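Gp26 (PDB 4JZ5) is the endolysin of a Listeria phage, whose family 25 glycosyl hydrolase domain probably cleaves the glycan strands of the bacterial peptidoglycan. Local coordinates at residues A[51-62]-A[93-104]. Residues are numbered along the deposited sequence; the frame is centred on the assembly and turned at random.
Sequences SSNGTQKYDERL and EANMLVSAYKKC
Strand 51-53, the end of 46-53, packs by Ser51 on Ala100 of helix 93-104, part of 87-106, on the outside of the beta/alpha barrel of this family 25 glycosyl hydrolase. The two run nearly antiparallel, at 150°, with axes 7.7 Å apart at closest approach. A hairpin follows the strand: residues 57-58 turn back along it, and Gln56 and Lys57 both face Asn53 in a classic beta bulge. No hydrogen bond joins the two segments; side chains make the contact. Tyr58 supplies the largest share from 51-62. The ring lies between two side chains of the helix, one turn either side of Ala100. Met96 CE sits over the centre of one face, 3.8 Å from the centroid of the Tyr58 ring. The Met96 chain reaches it by bending at chi2 and chi3, and Met96 SD makes an oblique Met-aromatic contact with the same ring. Lys103 CE covers the opposite face, 3.7 Å from the Tyr58 centroid. Its chain runs extended and then bends at chi4 (-70°), which sets NZ over the ring in a cation-pi contact. Ser99 CB meets the ring edge at the hydroxyl end. Deeper in, Ala100 CB touches Ser51 CB at 3.5 Å and Leu62 CD2 at 3.8 Å. Leu62 CD1 reaches Cys104 SG. Ser51 OG is near Leu97 CD1 and hydrogen-bonds to Tyr79 O on strand 76-81. At the other end of the contact, Thr55 CG2 touches Met96 CG and Glu93 CG, the side chains crossing at about a right angle. Gly54 O touches Met96 CG and accepts a hydrogen bond from His80 NE2, so the loop is also tied to the neighbouring strand. Glu93 OE1 is held by Leu83 N, while the second oxygen, Glu93 OE2, rests 3.2 Å from Gly54 CA.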
loop_
_atom_site.group_PDB
_atom_site.type_symbol
_atom_site.label_atom_id
_atom_site.label_comp_id
_atom_site.label_asym_id
_atom_site.label_seq_id
_atom_site.Cartn_x
_atom_site.Cartn_y
_atom_site.Cartn_z
ATOM N N SER A 51 2.489 7.295 1.107
ATOM C CA SER A 51 2.530 8.608 0.492
ATOM C C SER A 51 2.226 9.745 1.452
ATOM O O SER A 51 2.832 10.813 1.372
ATOM C CB SER A 51 1.523 8.672 -0.652
ATOM O OG SER A 51 0.191 8.444 -0.218
ATOM N N SER A 52 1.258 9.522 2.338
ATOM C CA SER A 52 0.588 10.615 3.006
ATOM C C SER A 52 -0.365 10.072 4.061
ATOM O O SER A 52 -0.836 8.939 3.964
ATOM C CB SER A 52 -0.185 11.455 1.982
ATOM O OG SER A 52 -0.783 10.654 0.975
ATOM N N ASN A 53 -0.630 10.913 5.051
ATOM C CA ASN A 53 -1.639 10.702 6.082
ATOM C C ASN A 53 -2.696 11.777 5.909
ATOM O O ASN A 53 -2.469 12.948 6.248
ATOM C CB ASN A 53 -1.043 10.875 7.479
ATOM C CG ASN A 53 -0.217 9.693 7.934
ATOM O OD1 ASN A 53 0.011 8.740 7.194
ATOM N ND2 ASN A 53 0.240 9.752 9.172
ATOM N N GLY A 54 -3.848 11.396 5.372
ATOM C CA GLY A 54 -4.885 12.371 5.082
ATOM C C GLY A 54 -4.365 13.529 4.245
ATOM O O GLY A 54 -3.533 13.351 3.363
ATOM N N THR A 55 -4.881 14.722 4.539
ATOM C CA THR A 55 -4.333 15.971 4.030
ATOM C C THR A 55 -3.368 16.589 5.040
ATOM O O THR A 55 -2.882 17.700 4.846
ATOM C CB THR A 55 -5.443 16.983 3.722
ATOM O OG1 THR A 55 -6.335 17.056 4.834
ATOM C CG2 THR A 55 -6.217 16.590 2.477
ATOM N N GLN A 56 -3.075 15.870 6.118
ATOM C CA GLN A 56 -2.255 16.406 7.195
ATOM C C GLN A 56 -0.802 16.553 6.763
ATOM O O GLN A 56 -0.179 17.578 7.029
ATOM C CB GLN A 56 -2.346 15.495 8.415
ATOM C CG GLN A 56 -1.565 15.981 9.615
ATOM C CD GLN A 56 -1.752 15.104 10.827
ATOM O OE1 GLN A 56 -2.264 13.986 10.746
ATOM N NE2 GLN A 56 -1.337 15.615 11.978
ATOM N N LYS A 57 -0.255 15.539 6.104
ATOM C CA LYS A 57 1.148 15.567 5.712
ATOM C C LYS A 57 1.441 14.488 4.688
ATOM O O LYS A 57 0.739 13.473 4.604
ATOM C CB LYS A 57 2.046 15.341 6.932
ATOM C CG LYS A 57 1.919 13.948 7.514
ATOM C CD LYS A 57 2.875 13.727 8.685
ATOM C CE LYS A 57 2.885 12.266 9.115
ATOM N NZ LYS A 57 3.600 12.067 10.404
ATOM N N TYR A 58 2.478 14.722 3.896
ATOM C CA TYR A 58 3.119 13.639 3.175
ATOM C C TYR A 58 3.973 12.855 4.152
ATOM O O TYR A 58 4.468 13.401 5.139
ATOM C CB TYR A 58 3.964 14.180 2.020
ATOM C CG TYR A 58 3.097 14.890 1.007
ATOM C CD1 TYR A 58 2.396 14.175 0.046
ATOM C CD2 TYR A 58 2.927 16.267 1.051
ATOM C CE1 TYR A 58 1.574 14.821 -0.870
ATOM C CE2 TYR A 58 2.113 16.924 0.134
ATOM C CZ TYR A 58 1.435 16.195 -0.817
ATOM O OH TYR A 58 0.629 16.862 -1.723
ATOM N N ASP A 59 4.147 11.569 3.902
ATOM C CA ASP A 59 5.037 10.779 4.741
ATOM C C ASP A 59 6.447 11.353 4.667
ATOM O O ASP A 59 6.938 11.675 3.577
ATOM C CB ASP A 59 5.004 9.326 4.299
ATOM C CG ASP A 59 5.894 8.443 5.143
ATOM O OD1 ASP A 59 7.114 8.417 4.868
ATOM O OD2 ASP A 59 5.381 7.788 6.081
ATOM N N GLU A 60 7.089 11.479 5.821
ATOM C CA GLU A 60 8.377 12.137 5.919
ATOM C C GLU A 60 9.486 11.430 5.158
ATOM O O GLU A 60 10.523 12.041 4.901
ATOM C CB GLU A 60 8.777 12.256 7.391
ATOM C CG GLU A 60 7.839 13.128 8.240
ATOM C CD GLU A 60 6.676 12.369 8.908
ATOM O OE1 GLU A 60 6.122 11.399 8.342
ATOM O OE2 GLU A 60 6.292 12.775 10.033
ATOM N N ARG A 61 9.304 10.156 4.833
ATOM C CA ARG A 61 10.312 9.406 4.098
ATOM C C ARG A 61 9.884 9.101 2.666
ATOM O O ARG A 61 10.554 8.324 1.994
ATOM C CB ARG A 61 10.670 8.097 4.824
ATOM C CG ARG A 61 11.249 8.277 6.232
ATOM C CD ARG A 61 12.650 8.849 6.281
ATOM N NE ARG A 61 12.971 9.215 7.662
ATOM C CZ ARG A 61 14.174 9.554 8.105
ATOM N NH1 ARG A 61 15.213 9.562 7.291
ATOM N NH2 ARG A 61 14.335 9.873 9.381
ATOM N N LEU A 62 8.781 9.685 2.204
ATOM C CA LEU A 62 8.298 9.409 0.853
ATOM C C LEU A 62 9.387 9.596 -0.206
ATOM O O LEU A 62 9.647 8.696 -1.014
ATOM C CB LEU A 62 7.118 10.320 0.526
ATOM C CG LEU A 62 6.682 10.362 -0.942
ATOM C CD1 LEU A 62 6.189 9.014 -1.399
ATOM C CD2 LEU A 62 5.587 11.399 -1.122
ATOM N N GLU A 93 -8.084 14.412 -0.281
ATOM C CA GLU A 93 -7.185 13.323 0.080
ATOM C C GLU A 93 -6.753 12.528 -1.153
ATOM O O GLU A 93 -5.584 12.136 -1.266
ATOM C CB GLU A 93 -7.819 12.392 1.123
ATOM C CG GLU A 93 -7.848 13.042 2.503
ATOM C CD GLU A 93 -7.866 12.080 3.666
ATOM O OE1 GLU A 93 -7.620 10.855 3.471
ATOM O OE2 GLU A 93 -8.081 12.561 4.794
ATOM N N ALA A 94 -7.663 12.286 -2.087
ATOM C CA ALA A 94 -7.280 11.641 -3.337
ATOM C C ALA A 94 -6.194 12.458 -4.037
ATOM O O ALA A 94 -5.236 11.886 -4.574
ATOM C CB ALA A 94 -8.492 11.467 -4.222
ATOM N N ASN A 95 -6.324 13.780 -4.008
ATOM C CA ASN A 95 -5.309 14.636 -4.608
ATOM C C ASN A 95 -3.969 14.587 -3.887
ATOM O O ASN A 95 -2.940 14.833 -4.497
ATOM C CB ASN A 95 -5.805 16.069 -4.696
ATOM C CG ASN A 95 -6.830 16.250 -5.784
ATOM O OD1 ASN A 95 -6.839 15.511 -6.767
ATOM N ND2 ASN A 95 -7.685 17.254 -5.633
ATOM N N MET A 96 -3.956 14.252 -2.599
ATOM C CA MET A 96 -2.690 14.021 -1.892
ATOM C C MET A 96 -1.947 12.854 -2.524
ATOM O O MET A 96 -0.741 12.903 -2.752
ATOM C CB MET A 96 -2.931 13.696 -0.413
ATOM C CG MET A 96 -3.410 14.856 0.445
ATOM S SD MET A 96 -2.162 16.131 0.777
ATOM C CE MET A 96 -1.051 15.326 1.913
ATOM N N LEU A 97 -2.661 11.767 -2.770
ATOM C CA LEU A 97 -2.044 10.600 -3.372
ATOM C C LEU A 97 -1.571 10.917 -4.797
ATOM O O LEU A 97 -0.470 10.518 -5.189
ATOM C CB LEU A 97 -2.999 9.410 -3.340
ATOM C CG LEU A 97 -2.491 8.093 -3.938
ATOM C CD1 LEU A 97 -1.137 7.646 -3.388
ATOM C CD2 LEU A 97 -3.520 7.009 -3.719
ATOM N N VAL A 98 -2.379 11.638 -5.565
ATOM C CA VAL A 98 -1.963 12.046 -6.908
ATOM C C VAL A 98 -0.720 12.925 -6.835
ATOM O O VAL A 98 0.241 12.732 -7.603
ATOM C CB VAL A 98 -3.107 12.762 -7.652
ATOM C CG1 VAL A 98 -2.639 13.274 -9.023
ATOM C CG2 VAL A 98 -4.294 11.834 -7.822
ATOM N N SER A 99 -0.715 13.879 -5.908
ATOM C CA SER A 99 0.435 14.751 -5.739
ATOM C C SER A 99 1.690 13.979 -5.345
ATOM O O SER A 99 2.781 14.275 -5.829
ATOM C CB SER A 99 0.125 15.823 -4.704
ATOM O OG SER A 99 -0.795 16.764 -5.225
ATOM N N ALA A 100 1.537 12.995 -4.468
ATOM C CA ALA A 100 2.668 12.157 -4.072
ATOM C C ALA A 100 3.225 11.389 -5.267
ATOM O O ALA A 100 4.446 11.273 -5.433
ATOM C CB ALA A 100 2.243 11.195 -2.976
ATOM N N TYR A 101 2.329 10.849 -6.080
ATOM C CA TYR A 101 2.719 10.187 -7.321
ATOM C C TYR A 101 3.520 11.150 -8.216
ATOM O O TYR A 101 4.593 10.809 -8.718
ATOM C CB TYR A 101 1.456 9.653 -8.013
ATOM C CG TYR A 101 1.714 9.060 -9.372
ATOM C CD1 TYR A 101 2.234 7.787 -9.519
ATOM C CD2 TYR A 101 1.441 9.780 -10.516
ATOM C CE1 TYR A 101 2.476 7.256 -10.768
ATOM C CE2 TYR A 101 1.668 9.252 -11.761
ATOM C CZ TYR A 101 2.195 7.996 -11.894
ATOM O OH TYR A 101 2.427 7.479 -13.145
ATOM N N LYS A 102 3.010 12.359 -8.388
ATOM C CA LYS A 102 3.721 13.366 -9.162
ATOM C C LYS A 102 5.084 13.706 -8.555
ATOM O O LYS A 102 6.051 13.895 -9.279
ATOM C CB LYS A 102 2.863 14.621 -9.294
ATOM C CG LYS A 102 1.609 14.441 -10.141
ATOM C CD LYS A 102 0.752 15.703 -10.063
ATOM C CE LYS A 102 -0.420 15.717 -11.029
ATOM N NZ LYS A 102 -1.140 17.026 -10.959
ATOM N N LYS A 103 5.172 13.800 -7.240
ATOM C CA LYS A 103 6.443 14.084 -6.581
ATOM C C LYS A 103 7.473 12.996 -6.888
ATOM O O LYS A 103 8.638 13.276 -7.157
ATOM C CB LYS A 103 6.248 14.184 -5.075
ATOM C CG LYS A 103 5.568 15.441 -4.575
ATOM C CD LYS A 103 5.358 15.363 -3.066
ATOM C CE LYS A 103 4.606 16.563 -2.541
ATOM N NZ LYS A 103 5.428 17.796 -2.609
ATOM N N CYS A 104 7.037 11.742 -6.841
ATOM C CA CYS A 104 7.930 10.653 -7.193
ATOM C C CYS A 104 8.412 10.796 -8.631
ATOM O O CYS A 104 9.592 10.651 -8.914
ATOM C CB CYS A 104 7.230 9.315 -7.019
ATOM S SG CYS A 104 6.926 8.888 -5.278
#